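Local structure of abietadiene synthase, chloroplastic (Abies grandis, 3S9V) at residues Gln479-Asp484 / Lys522-Tyr527; Thr505-Ser510 / Thr530-Val535. The protein belongs to the terpene synthase family, carries the metal-binding domain of that family, and is built mainly of helices. All coordinates share one frame; numbering follows the deposited sequence.

Overall arrangement
Two contacts in the mainly helical terpene synthase fold give a worked example of how one helix, 521-541, can be held at two successive places by two different helices, 461-491 and 504-514. Going from the N terminus, helix 461-491 supplies 479-484, helix 504-514 supplies 505-510, and helix 521-541 supplies both 522-527 and 530-535. Contact 1 closes a loop of 37 residues that includes 505-510; contact 2 closes a shorter one of 19 residues that includes 522-527. The loops therefore cross. Their centres lie about 11 Å apart, and Y508, on helix 504-514, connects them: it probably hydrogen-bonds E481 and packs against R524.

Contact 1: residues Gln479-Asp484 / Lys522-Tyr527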
# COMPACT_ATOMS: atom_id res chain seq x y z
N GLN A 479 2.25 14.80 -21.42
CA GLN A 479 1.49 15.86 -22.07
C GLN A 479 1.98 16.06 -23.50
O GLN A 479 1.21 16.42 -24.39
CB GLN A 479 1.62 17.16 -21.29
CG GLN A 479 1.08 17.05 -19.89
CD GLN A 479 1.33 18.28 -19.07
OE1 GLN A 479 2.43 18.82 -19.06
NE2 GLN A 479 0.30 18.74 -18.36
N THR A 480 3.27 15.83 -23.72
CA THR A 480 3.85 15.95 -25.04
C THR A 480 3.30 14.81 -25.89
O THR A 480 2.70 15.04 -26.95
CB THR A 480 5.39 15.82 -24.98
OG1 THR A 480 5.92 16.92 -24.24
CG2 THR A 480 5.98 15.82 -26.38
N GLU A 481 3.49 13.58 -25.42
CA GLU A 481 3.01 12.40 -26.13
C GLU A 481 1.54 12.53 -26.53
O GLU A 481 1.14 12.15 -27.64
CB GLU A 481 3.19 11.15 -25.26
CG GLU A 481 4.65 10.82 -24.95
CD GLU A 481 4.81 9.57 -24.09
OE1 GLU A 481 5.97 9.21 -23.77
OE2 GLU A 481 3.79 8.95 -23.72
N LEU A 482 0.74 13.06 -25.61
CA LEU A 482 -0.68 13.23 -25.85
C LEU A 482 -0.92 14.13 -27.06
O LEU A 482 -1.79 13.86 -27.88
CB LEU A 482 -1.35 13.84 -24.62
CG LEU A 482 -2.85 14.07 -24.77
CD1 LEU A 482 -3.53 12.74 -25.05
CD2 LEU A 482 -3.42 14.70 -23.51
N GLN A 483 -0.13 15.19 -27.16
CA GLN A 483 -0.24 16.12 -28.27
C GLN A 483 0.01 15.39 -29.58
O GLN A 483 -0.77 15.50 -30.52
CB GLN A 483 0.76 17.27 -28.13
CG GLN A 483 0.44 18.25 -27.01
CD GLN A 483 -0.95 18.83 -27.14
OE1 GLN A 483 -1.95 18.12 -26.97
NE2 GLN A 483 -1.03 20.12 -27.45
N ASP A 484 1.10 14.64 -29.62
CA ASP A 484 1.46 13.91 -30.82
C ASP A 484 0.48 12.79 -31.19
O ASP A 484 0.56 12.23 -32.28
CB ASP A 484 2.88 13.36 -30.70
CG ASP A 484 3.92 14.47 -30.68
OD1 ASP A 484 3.93 15.30 -31.62
OD2 ASP A 484 4.72 14.52 -29.72
N LYS A 522 6.89 4.52 -26.72
CA LYS A 522 6.44 3.86 -27.93
C LYS A 522 5.32 2.87 -27.64
O LYS A 522 4.36 2.77 -28.40
CB LYS A 522 7.60 3.13 -28.61
CG LYS A 522 7.34 2.79 -30.06
CD LYS A 522 7.11 4.08 -30.84
CE LYS A 522 6.69 3.81 -32.27
NZ LYS A 522 6.41 5.08 -33.01
N CYS A 523 5.45 2.13 -26.54
CA CYS A 523 4.44 1.16 -26.15
C CYS A 523 3.14 1.91 -25.85
O CYS A 523 2.06 1.44 -26.17
CB CYS A 523 4.89 0.36 -24.92
SG CYS A 523 3.76 -0.98 -24.40
N ARG A 524 3.26 3.08 -25.22
CA ARG A 524 2.08 3.88 -24.90
C ARG A 524 1.36 4.34 -26.17
O ARG A 524 0.12 4.33 -26.25
CB ARG A 524 2.48 5.12 -24.09
CG ARG A 524 2.80 4.85 -22.63
CD ARG A 524 2.78 6.16 -21.85
NE ARG A 524 3.97 6.97 -22.10
CZ ARG A 524 5.18 6.69 -21.60
NH1 ARG A 524 5.36 5.62 -20.83
NH2 ARG A 524 6.21 7.48 -21.87
N GLU A 525 2.15 4.75 -27.16
CA GLU A 525 1.62 5.23 -28.43
C GLU A 525 0.84 4.13 -29.13
O GLU A 525 -0.33 4.30 -29.49
CB GLU A 525 2.76 5.72 -29.33
CG GLU A 525 2.31 6.28 -30.68
CD GLU A 525 3.43 6.24 -31.72
OE1 GLU A 525 4.55 6.71 -31.41
OE2 GLU A 525 3.19 5.74 -32.84
N VAL A 526 1.50 2.99 -29.32
CA VAL A 526 0.88 1.86 -29.99
C VAL A 526 -0.32 1.31 -29.21
O VAL A 526 -1.26 0.82 -29.80
CB VAL A 526 1.90 0.73 -30.23
CG1 VAL A 526 1.23 -0.43 -30.94
CG2 VAL A 526 3.07 1.26 -31.06
N TYR A 527 -0.26 1.41 -27.89
CA TYR A 527 -1.35 0.93 -27.04
C TYR A 527 -2.56 1.82 -27.31
O TYR A 527 -3.68 1.34 -27.50
CB TYR A 527 -0.93 1.04 -25.56
CG TYR A 527 -1.87 0.42 -24.57
CD1 TYR A 527 -3.15 0.92 -24.39
CD2 TYR A 527 -1.48 -0.68 -23.81
CE1 TYR A 527 -4.02 0.34 -23.46
CE2 TYR A 527 -2.33 -1.26 -22.89
CZ TYR A 527 -3.61 -0.74 -22.72
OH TYR A 527 -4.46 -1.32 -21.79
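E481 and R524 join two helices through a single bidentate salt bridge, a compact case of how a paired charge can link neighbouring helices. Along 479-484, E481 is the residue that reaches across. Its CG lies anti to the carbonyl carbon (chi1 -64°), and the rest of the chain runs fully extended, which carries the carboxylate to the neighbouring helix although the nearest CA atoms, those of E481 and E525, are 7.7 Å apart. R524 answers with a chain bent at chi3, crossing E481 at about a right angle and offering the side of its guanidinium. E481 OE2 accepts from R524 NE at 2.6 Å in an almost straight bond (173°), while E481 OE1 accepts from R524 NH2, also at 2.6 Å. Both oxygens use their syn lone pairs, and the two flat groups lie only 9° from coplanar. The next residue, L482, turns instead to helix 504-514, packing on T505 and Y508.

E481 OE2 has a probable second partner in the hydroxyl of Y508. The bridge ties helix 461-491 to helix 521-541 of the metal-binding domain. Two parallel bonds fix the rotation of both groups, and the backbone oxygens of I515 and E517 hold R524 NH1. With arginine this close, the carboxylate is probably kept ionised, and the two charges would then largely offset each other where R524 is buried.

Contact 2: residues Thr505-Ser510 / Thr530-Val535; sequences TEIYFS and TSNFTV
I507 reaches from helix 504-514 to S531, N532 and V535 on helix 521-541, illustrating how one branched side chain can serve several neighbours. The apolar contacts divide between its two branches. The shorter branch, I507 CG2, rests on S531 CB at 3.7 Å. The longer one has CG1 anti to the carbonyl carbon (chi1 -70°) and is extended beyond it, bringing I507 CD1 to within 4.4 Å of V535 CG2.

The same methyl also meets a polar group. I507 CD1 lies 3.4 Å from N532 ND2 and equally near the amide carbon, the two side chains crossing at about a right angle. This is van der Waals packing, and N532 ND2, buried here, has no hydrogen-bonding partner in the model.

No hydrogen bond crosses between the segments. On the helix 521-541 side, T534 OG1 donates to S531 O at 2.6 Å, a carbonyl that also accepts from V535 N, while S531 OG turns back to Y527 O.

The short helical segments run at 129° to each other, their axes approaching to 10.0 Å, with I507 and N532 nearest in backbone register. Around them, Y508 packs on helix 461-491, as does N532 through W489; F509 faces helix 768-781, and T530, S531 and T534 lie against helix 641-648. The contact thus packs helix 504-514 on helix 521-541 within the helical metal-binding domain of the terpene synthase family.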
# COMPACT_ATOMS: atom_id res chain seq x y z
N THR A 505 -7.67 11.39 -25.65
CA THR A 505 -7.23 11.71 -24.29
C THR A 505 -7.67 10.64 -23.31
O THR A 505 -6.87 10.12 -22.53
CB THR A 505 -7.82 13.05 -23.81
OG1 THR A 505 -7.41 14.10 -24.70
CG2 THR A 505 -7.36 13.36 -22.40
N GLU A 506 -8.95 10.33 -23.34
CA GLU A 506 -9.55 9.33 -22.47
C GLU A 506 -8.84 7.99 -22.66
O GLU A 506 -8.58 7.27 -21.69
CB GLU A 506 -11.03 9.22 -22.81
CG GLU A 506 -11.87 8.31 -21.96
CD GLU A 506 -13.35 8.44 -22.31
OE1 GLU A 506 -13.90 9.54 -22.14
OE2 GLU A 506 -13.95 7.44 -22.79
N ILE A 507 -8.51 7.67 -23.90
CA ILE A 507 -7.83 6.42 -24.23
C ILE A 507 -6.35 6.43 -23.88
O ILE A 507 -5.79 5.41 -23.46
CB ILE A 507 -7.99 6.08 -25.72
CG1 ILE A 507 -9.44 5.70 -26.02
CG2 ILE A 507 -7.04 4.95 -26.11
CD1 ILE A 507 -9.69 5.34 -27.47
N TYR A 508 -5.70 7.58 -24.04
CA TYR A 508 -4.28 7.70 -23.74
C TYR A 508 -4.05 7.62 -22.23
O TYR A 508 -2.98 7.22 -21.77
CB TYR A 508 -3.72 9.02 -24.27
CG TYR A 508 -2.28 9.22 -23.90
CD1 TYR A 508 -1.28 8.41 -24.43
CD2 TYR A 508 -1.91 10.19 -22.96
CE1 TYR A 508 0.05 8.54 -24.03
CE2 TYR A 508 -0.59 10.33 -22.55
CZ TYR A 508 0.38 9.50 -23.09
OH TYR A 508 1.69 9.60 -22.66
N PHE A 509 -5.06 8.01 -21.47
CA PHE A 509 -4.98 7.98 -20.01
C PHE A 509 -4.64 6.58 -19.51
O PHE A 509 -3.82 6.41 -18.61
CB PHE A 509 -6.31 8.42 -19.40
CG PHE A 509 -6.52 7.91 -18.00
CD1 PHE A 509 -5.80 8.43 -16.93
CD2 PHE A 509 -7.43 6.89 -17.75
CE1 PHE A 509 -5.97 7.94 -15.64
CE2 PHE A 509 -7.61 6.39 -16.45
CZ PHE A 509 -6.88 6.92 -15.40
N SER A 510 -5.30 5.58 -20.09
CA SER A 510 -5.11 4.20 -19.68
C SER A 510 -3.66 3.75 -19.56
O SER A 510 -3.17 3.55 -18.45
CB SER A 510 -5.87 3.27 -20.63
OG SER A 510 -7.27 3.48 -20.51
N THR A 530 -3.93 1.34 -31.00
CA THR A 530 -4.59 0.05 -31.09
C THR A 530 -5.92 0.03 -30.33
O THR A 530 -6.90 -0.50 -30.82
CB THR A 530 -3.68 -1.07 -30.56
OG1 THR A 530 -2.39 -0.94 -31.17
CG2 THR A 530 -4.26 -2.42 -30.92
N SER A 531 -5.94 0.63 -29.14
CA SER A 531 -7.17 0.69 -28.35
C SER A 531 -8.22 1.51 -29.08
O SER A 531 -9.39 1.12 -29.16
CB SER A 531 -6.92 1.32 -26.98
OG SER A 531 -6.01 0.55 -26.22
N ASN A 532 -7.81 2.66 -29.61
CA ASN A 532 -8.73 3.52 -30.34
C ASN A 532 -9.32 2.75 -31.52
O ASN A 532 -10.51 2.88 -31.82
CB ASN A 532 -8.02 4.78 -30.84
CG ASN A 532 -8.91 6.01 -30.76
OD1 ASN A 532 -10.03 6.00 -31.28
ND2 ASN A 532 -8.42 7.06 -30.12
N PHE A 533 -8.50 1.94 -32.18
CA PHE A 533 -9.02 1.17 -33.30
C PHE A 533 -9.98 0.07 -32.87
O PHE A 533 -10.87 -0.29 -33.63
CB PHE A 533 -7.89 0.60 -34.14
CG PHE A 533 -7.58 1.43 -35.35
CD1 PHE A 533 -6.46 2.25 -35.39
CD2 PHE A 533 -8.46 1.44 -36.43
CE1 PHE A 533 -6.22 3.08 -36.48
CE2 PHE A 533 -8.22 2.27 -37.53
CZ PHE A 533 -7.10 3.09 -37.55
N THR A 534 -9.81 -0.47 -31.66
CA THR A 534 -10.74 -1.50 -31.22
C THR A 534 -12.09 -0.84 -30.93
O THR A 534 -13.13 -1.47 -31.06
CB THR A 534 -10.24 -2.25 -29.95
OG1 THR A 534 -10.08 -1.33 -28.86
CG2 THR A 534 -8.91 -2.91 -30.22
N VAL A 535 -12.06 0.44 -30.57
CA VAL A 535 -13.29 1.19 -30.29
C VAL A 535 -14.00 1.52 -31.59
O VAL A 535 -15.21 1.32 -31.71
CB VAL A 535 -13.00 2.50 -29.53
CG1 VAL A 535 -14.21 3.43 -29.59
CG2 VAL A 535 -12.66 2.19 -28.09